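Local structure of hexokinase (Schistosoma mansoni, 1BDG) at residues E10-I15 with Q305-R310; H297-L302 with R361-A366. The protein phosphorylates glucose and probably other hexoses such as mannose and fructose with ATP, giving the hexose 6-phosphate that enters glycolysis. All blocks are in the same frame, centred on the assembly; numbering follows the deposited sequence.

Contact 1. Residues E10-I15 with Q305-R310; sequences EKVVEI and QKILFR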
# COMPACT_ATOMS: atom_id res chain seq x y z
N GLU A 10 -20.70 -17.61 20.39
CA GLU A 10 -19.74 -18.70 20.36
C GLU A 10 -19.60 -19.35 18.98
O GLU A 10 -18.59 -19.99 18.69
CB GLU A 10 -20.03 -19.74 21.44
CG GLU A 10 -19.19 -19.53 22.72
CD GLU A 10 -20.03 -19.31 23.97
OE1 GLU A 10 -20.77 -18.31 24.00
OE2 GLU A 10 -19.94 -20.14 24.93
N LYS A 11 -20.62 -19.19 18.13
CA LYS A 11 -20.56 -19.72 16.77
C LYS A 11 -19.61 -18.82 15.98
O LYS A 11 -18.70 -19.30 15.26
CB LYS A 11 -21.93 -19.67 16.11
CG LYS A 11 -22.91 -20.61 16.72
CD LYS A 11 -24.29 -20.44 16.15
CE LYS A 11 -25.17 -21.63 16.58
NZ LYS A 11 -26.62 -21.42 16.34
N VAL A 12 -19.80 -17.50 16.13
CA VAL A 12 -18.96 -16.53 15.45
C VAL A 12 -17.49 -16.77 15.83
O VAL A 12 -16.59 -16.65 14.99
CB VAL A 12 -19.38 -15.07 15.78
CG1 VAL A 12 -18.45 -14.07 15.12
CG2 VAL A 12 -20.79 -14.84 15.33
N VAL A 13 -17.24 -17.15 17.07
CA VAL A 13 -15.87 -17.41 17.46
C VAL A 13 -15.27 -18.58 16.68
O VAL A 13 -14.20 -18.48 16.10
CB VAL A 13 -15.76 -17.66 18.96
CG1 VAL A 13 -14.37 -18.21 19.31
CG2 VAL A 13 -16.04 -16.36 19.71
N GLU A 14 -16.04 -19.67 16.60
CA GLU A 14 -15.62 -20.88 15.93
C GLU A 14 -15.40 -20.68 14.42
O GLU A 14 -14.48 -21.26 13.82
CB GLU A 14 -16.66 -21.97 16.20
CG GLU A 14 -16.11 -23.38 16.21
CD GLU A 14 -14.95 -23.55 17.18
OE1 GLU A 14 -14.84 -22.74 18.14
OE2 GLU A 14 -14.14 -24.50 16.97
N ILE A 15 -16.23 -19.84 13.81
CA ILE A 15 -16.15 -19.56 12.38
C ILE A 15 -14.95 -18.66 12.08
O ILE A 15 -14.18 -18.91 11.13
CB ILE A 15 -17.50 -18.91 11.88
CG1 ILE A 15 -18.64 -19.90 12.08
CG2 ILE A 15 -17.40 -18.45 10.42
CD1 ILE A 15 -19.98 -19.28 12.30
N GLN A 305 -26.46 -17.88 7.43
CA GLN A 305 -26.46 -18.94 8.43
C GLN A 305 -27.41 -18.50 9.56
O GLN A 305 -27.38 -19.06 10.64
CB GLN A 305 -25.07 -19.16 9.03
CG GLN A 305 -24.05 -19.67 8.05
CD GLN A 305 -24.46 -20.98 7.41
OE1 GLN A 305 -24.59 -21.99 8.09
NE2 GLN A 305 -24.65 -20.97 6.09
N LYS A 306 -28.19 -17.44 9.33
CA LYS A 306 -29.12 -16.94 10.33
C LYS A 306 -28.46 -16.49 11.65
O LYS A 306 -29.13 -16.35 12.68
CB LYS A 306 -30.19 -18.01 10.61
CG LYS A 306 -31.39 -18.01 9.65
CD LYS A 306 -30.99 -18.27 8.19
CE LYS A 306 -32.22 -18.40 7.27
NZ LYS A 306 -31.82 -18.67 5.86
N ILE A 307 -27.16 -16.22 11.62
CA ILE A 307 -26.44 -15.79 12.83
C ILE A 307 -26.40 -14.27 13.00
O ILE A 307 -26.01 -13.78 14.04
CB ILE A 307 -25.02 -16.41 12.88
CG1 ILE A 307 -25.10 -17.93 12.63
CG2 ILE A 307 -24.39 -16.20 14.26
CD1 ILE A 307 -23.76 -18.68 12.64
N LEU A 308 -26.85 -13.54 11.99
CA LEU A 308 -26.91 -12.07 12.02
C LEU A 308 -28.22 -11.57 11.41
O LEU A 308 -28.80 -12.19 10.54
CB LEU A 308 -25.75 -11.43 11.24
CG LEU A 308 -24.47 -10.88 11.89
CD1 LEU A 308 -23.86 -9.84 10.98
CD2 LEU A 308 -24.76 -10.25 13.23
N PHE A 309 -28.67 -10.42 11.88
CA PHE A 309 -29.89 -9.77 11.40
C PHE A 309 -31.05 -10.73 11.10
O PHE A 309 -31.80 -10.53 10.14
CB PHE A 309 -29.57 -8.92 10.16
CG PHE A 309 -28.29 -8.11 10.27
CD1 PHE A 309 -27.91 -7.54 11.48
CD2 PHE A 309 -27.48 -7.90 9.15
CE1 PHE A 309 -26.74 -6.79 11.58
CE2 PHE A 309 -26.31 -7.15 9.24
CZ PHE A 309 -25.94 -6.59 10.46
N ARG A 310 -31.21 -11.76 11.92
CA ARG A 310 -32.27 -12.75 11.75
C ARG A 310 -32.35 -13.31 10.34
O ARG A 310 -33.41 -13.76 9.91
CB ARG A 310 -33.63 -12.17 12.16
CG ARG A 310 -33.97 -12.39 13.61
CD ARG A 310 -32.91 -11.75 14.48
NE ARG A 310 -32.77 -10.33 14.18
CZ ARG A 310 -31.79 -9.56 14.65
NH1 ARG A 310 -30.86 -10.08 15.43
NH2 ARG A 310 -31.75 -8.27 14.32
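No flat group enters the contact that Ile307 makes with Lys11, Val12 and Ile15; the one aromatic ring alongside, that of Phe309, has Leu308 CD1 over one face, 3.9 Å above the ring plane and displaced toward the rim. Across the contact everything is aliphatic, and it illustrates how a single branched residue can serve three partners. The longer branch of Ile307 is stretched out (chi2 179°), which carries its CD1 to the N-terminal helix 5-16. There it meets Ile15 CD1 tip to tip at 3.8 Å. Lys11 passes the same methyl obliquely, its CD 4.0 Å from Ile307 CD1, so that the methylene part of an otherwise exposed lysine does the touching. The shorter branch takes a different partner: Ile307 CG2 lies 4.0 Å from Val12 CG2, the two side chains running side by side in opposing senses. No hydrogen bond spans the segments, and the backbones stay well apart, Val12 CA being 8.0 Å from Ile307 CA. Leu308, next in the chain, packs instead on Ile299 and Val303 of helix 288-304 and on Ile362 of helix 357-389. Asp359 holds the following turn with both carboxylate oxygens, its OD1 accepting a hydrogen bond from Phe309 N while OD2 forms a salt bridge with Arg310 NH1. What presents Ile307 to the N-terminal helix is the end of helix 288-304. The positive phi of Lys306 (61°) reverses the chain there; Lys306 N bonds to Val303 O and Ile307 N to Leu302 O, while Ile307 CB sits 4.0 Å from Leu302 CD2: a Schellman motif, with the apolar contact between the residues bracketing the turn that commonly accompanies it.

Contact 2. Residues H297-L302 with R361-A366; sequences HIIVYL and RIVRYA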
# COMPACT_ATOMS: atom_id res chain seq x y z
N HIS A 297 -17.88 -9.70 3.79
CA HIS A 297 -17.99 -11.10 3.39
C HIS A 297 -18.34 -11.97 4.57
O HIS A 297 -19.20 -12.83 4.45
CB HIS A 297 -16.71 -11.58 2.72
CG HIS A 297 -16.68 -11.30 1.25
ND1 HIS A 297 -16.38 -10.05 0.75
CD2 HIS A 297 -16.99 -12.07 0.19
CE1 HIS A 297 -16.52 -10.07 -0.57
NE2 HIS A 297 -16.89 -11.29 -0.93
N ILE A 298 -17.71 -11.75 5.71
CA ILE A 298 -18.01 -12.54 6.89
C ILE A 298 -19.49 -12.32 7.23
O ILE A 298 -20.24 -13.28 7.38
CB ILE A 298 -17.12 -12.12 8.07
CG1 ILE A 298 -15.65 -12.38 7.74
CG2 ILE A 298 -17.55 -12.86 9.34
CD1 ILE A 298 -14.67 -11.45 8.41
N ILE A 299 -19.89 -11.05 7.30
CA ILE A 299 -21.28 -10.68 7.61
C ILE A 299 -22.23 -11.41 6.68
O ILE A 299 -22.97 -12.29 7.13
CB ILE A 299 -21.51 -9.15 7.53
CG1 ILE A 299 -20.76 -8.47 8.68
CG2 ILE A 299 -23.00 -8.83 7.65
CD1 ILE A 299 -20.86 -6.96 8.64
N VAL A 300 -22.22 -11.07 5.39
CA VAL A 300 -23.09 -11.75 4.42
C VAL A 300 -23.15 -13.29 4.66
O VAL A 300 -24.22 -13.89 4.59
CB VAL A 300 -22.65 -11.41 2.97
CG1 VAL A 300 -23.28 -12.36 1.97
CG2 VAL A 300 -23.02 -9.98 2.65
N TYR A 301 -22.01 -13.89 5.03
CA TYR A 301 -21.98 -15.32 5.32
C TYR A 301 -22.78 -15.60 6.59
O TYR A 301 -23.61 -16.52 6.63
CB TYR A 301 -20.54 -15.80 5.55
CG TYR A 301 -20.47 -17.19 6.12
CD1 TYR A 301 -20.95 -18.29 5.40
CD2 TYR A 301 -19.96 -17.42 7.41
CE1 TYR A 301 -20.93 -19.58 5.94
CE2 TYR A 301 -19.94 -18.72 7.96
CZ TYR A 301 -20.42 -19.78 7.22
OH TYR A 301 -20.40 -21.05 7.74
N LEU A 302 -22.50 -14.82 7.64
CA LEU A 302 -23.17 -14.95 8.93
C LEU A 302 -24.67 -14.76 8.79
O LEU A 302 -25.44 -15.33 9.57
CB LEU A 302 -22.64 -13.90 9.91
CG LEU A 302 -21.29 -14.15 10.57
CD1 LEU A 302 -20.78 -12.87 11.24
CD2 LEU A 302 -21.43 -15.31 11.57
N ARG A 361 -22.30 -6.80 18.78
CA ARG A 361 -21.21 -7.56 19.40
C ARG A 361 -20.51 -8.46 18.37
O ARG A 361 -19.29 -8.44 18.23
CB ARG A 361 -21.74 -8.38 20.58
CG ARG A 361 -20.68 -9.28 21.16
CD ARG A 361 -20.92 -9.62 22.60
NE ARG A 361 -20.88 -11.05 22.84
CZ ARG A 361 -20.92 -11.60 24.05
NH1 ARG A 361 -20.98 -10.81 25.13
NH2 ARG A 361 -20.94 -12.92 24.19
N ILE A 362 -21.30 -9.26 17.65
CA ILE A 362 -20.80 -10.16 16.60
C ILE A 362 -20.00 -9.36 15.56
O ILE A 362 -18.91 -9.77 15.19
CB ILE A 362 -21.98 -10.92 15.89
CG1 ILE A 362 -22.47 -12.07 16.76
CG2 ILE A 362 -21.58 -11.37 14.49
CD1 ILE A 362 -23.68 -12.76 16.22
N VAL A 363 -20.52 -8.21 15.13
CA VAL A 363 -19.85 -7.39 14.13
C VAL A 363 -18.53 -6.74 14.58
O VAL A 363 -17.60 -6.63 13.79
CB VAL A 363 -20.81 -6.35 13.49
CG1 VAL A 363 -20.06 -5.40 12.58
CG2 VAL A 363 -21.86 -7.06 12.67
N ARG A 364 -18.44 -6.31 15.84
CA ARG A 364 -17.20 -5.70 16.33
C ARG A 364 -16.10 -6.77 16.45
O ARG A 364 -14.92 -6.49 16.33
CB ARG A 364 -17.41 -5.01 17.69
CG ARG A 364 -16.29 -4.06 18.11
CD ARG A 364 -15.80 -4.38 19.51
NE ARG A 364 -14.82 -3.42 20.05
CZ ARG A 364 -13.59 -3.22 19.56
NH1 ARG A 364 -13.17 -3.90 18.49
NH2 ARG A 364 -12.77 -2.34 20.16
N TYR A 365 -16.51 -8.00 16.70
CA TYR A 365 -15.57 -9.10 16.81
C TYR A 365 -15.04 -9.42 15.41
O TYR A 365 -13.85 -9.65 15.22
CB TYR A 365 -16.26 -10.31 17.43
CG TYR A 365 -15.35 -11.48 17.70
CD1 TYR A 365 -14.46 -11.47 18.76
CD2 TYR A 365 -15.41 -12.62 16.90
CE1 TYR A 365 -13.64 -12.56 19.02
CE2 TYR A 365 -14.61 -13.72 17.14
CZ TYR A 365 -13.73 -13.69 18.21
OH TYR A 365 -12.96 -14.79 18.47
N ALA A 366 -15.93 -9.40 14.42
CA ALA A 366 -15.52 -9.65 13.06
C ALA A 366 -14.46 -8.62 12.64
O ALA A 366 -13.43 -9.00 12.08
CB ALA A 366 -16.74 -9.64 12.12
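Leu302 and Ile362 make the nearest approach of this helix pair, with Leu302 CD1 set 3.7 Å from Ile362 CG2 as the two side chains pass at a slant. The reach of Leu302 comes from a nearly straight outer torsion (chi2 167°), which puts CD1 at the far end of the chain. Leu308 and Val12 also lie against Ile362, so this end is enclosed by a loop and by the N-terminal helix as well. The other two pairs stand slightly further apart. Ile299 CD1 comes to 4.2 Å from Val363 CG2; the CB of Ile299 is not aimed at the partner helix, but its extended outer chain brings the methyl closer. Ile298 CG2 and Ala366 CB are separated by 4.3 Å. The pairing runs in reversed order, 298 with 366 and 302 with 362, as befits two helices of the large subdomain packed in a roughly antiparallel way. The axes of the two short segments come within 10.6 Å and make an angle of 144°, each helix offering residues spaced i, i+1 and i+4. All six touching residues are buried. Polar and aromatic side chains take no part, and the looser side lies with them: Arg361 is exposed, Tyr301 and Tyr365 partly so. Arg361 makes a cation-pi contact with Phe9, which Tyr365 meets edge-to-face, and Arg364 forms a salt bridge with Glu332. Val363 also packs on Met345 and Leu346 of helix 340-349, its side chain about 7 Å from that of Leu328, a residue probably involved in ATP binding.

Both contacts lie in one cluster of helices away from the centre of the chain, where helix 5-16 meets helices 288-304 and 357-389; their centres are about 8 Å apart. Contact 2 is its interior, a wholly buried pairing of helices 288-304 and 357-389. Contact 1 is more peripheral, a helix against the loop that follows 288-304, with an exposed lysine at its margin. Neither uses a hydrogen bond across its segments, but in contact 1 the loop is held by backbone bonds to the end of helix 288-304, whereas contact 2 joins two regular helices through side chains alone. They meet where Ile15 packs on Tyr301 and where the carbonyl of Ile307 lies against the side chain of Ile362.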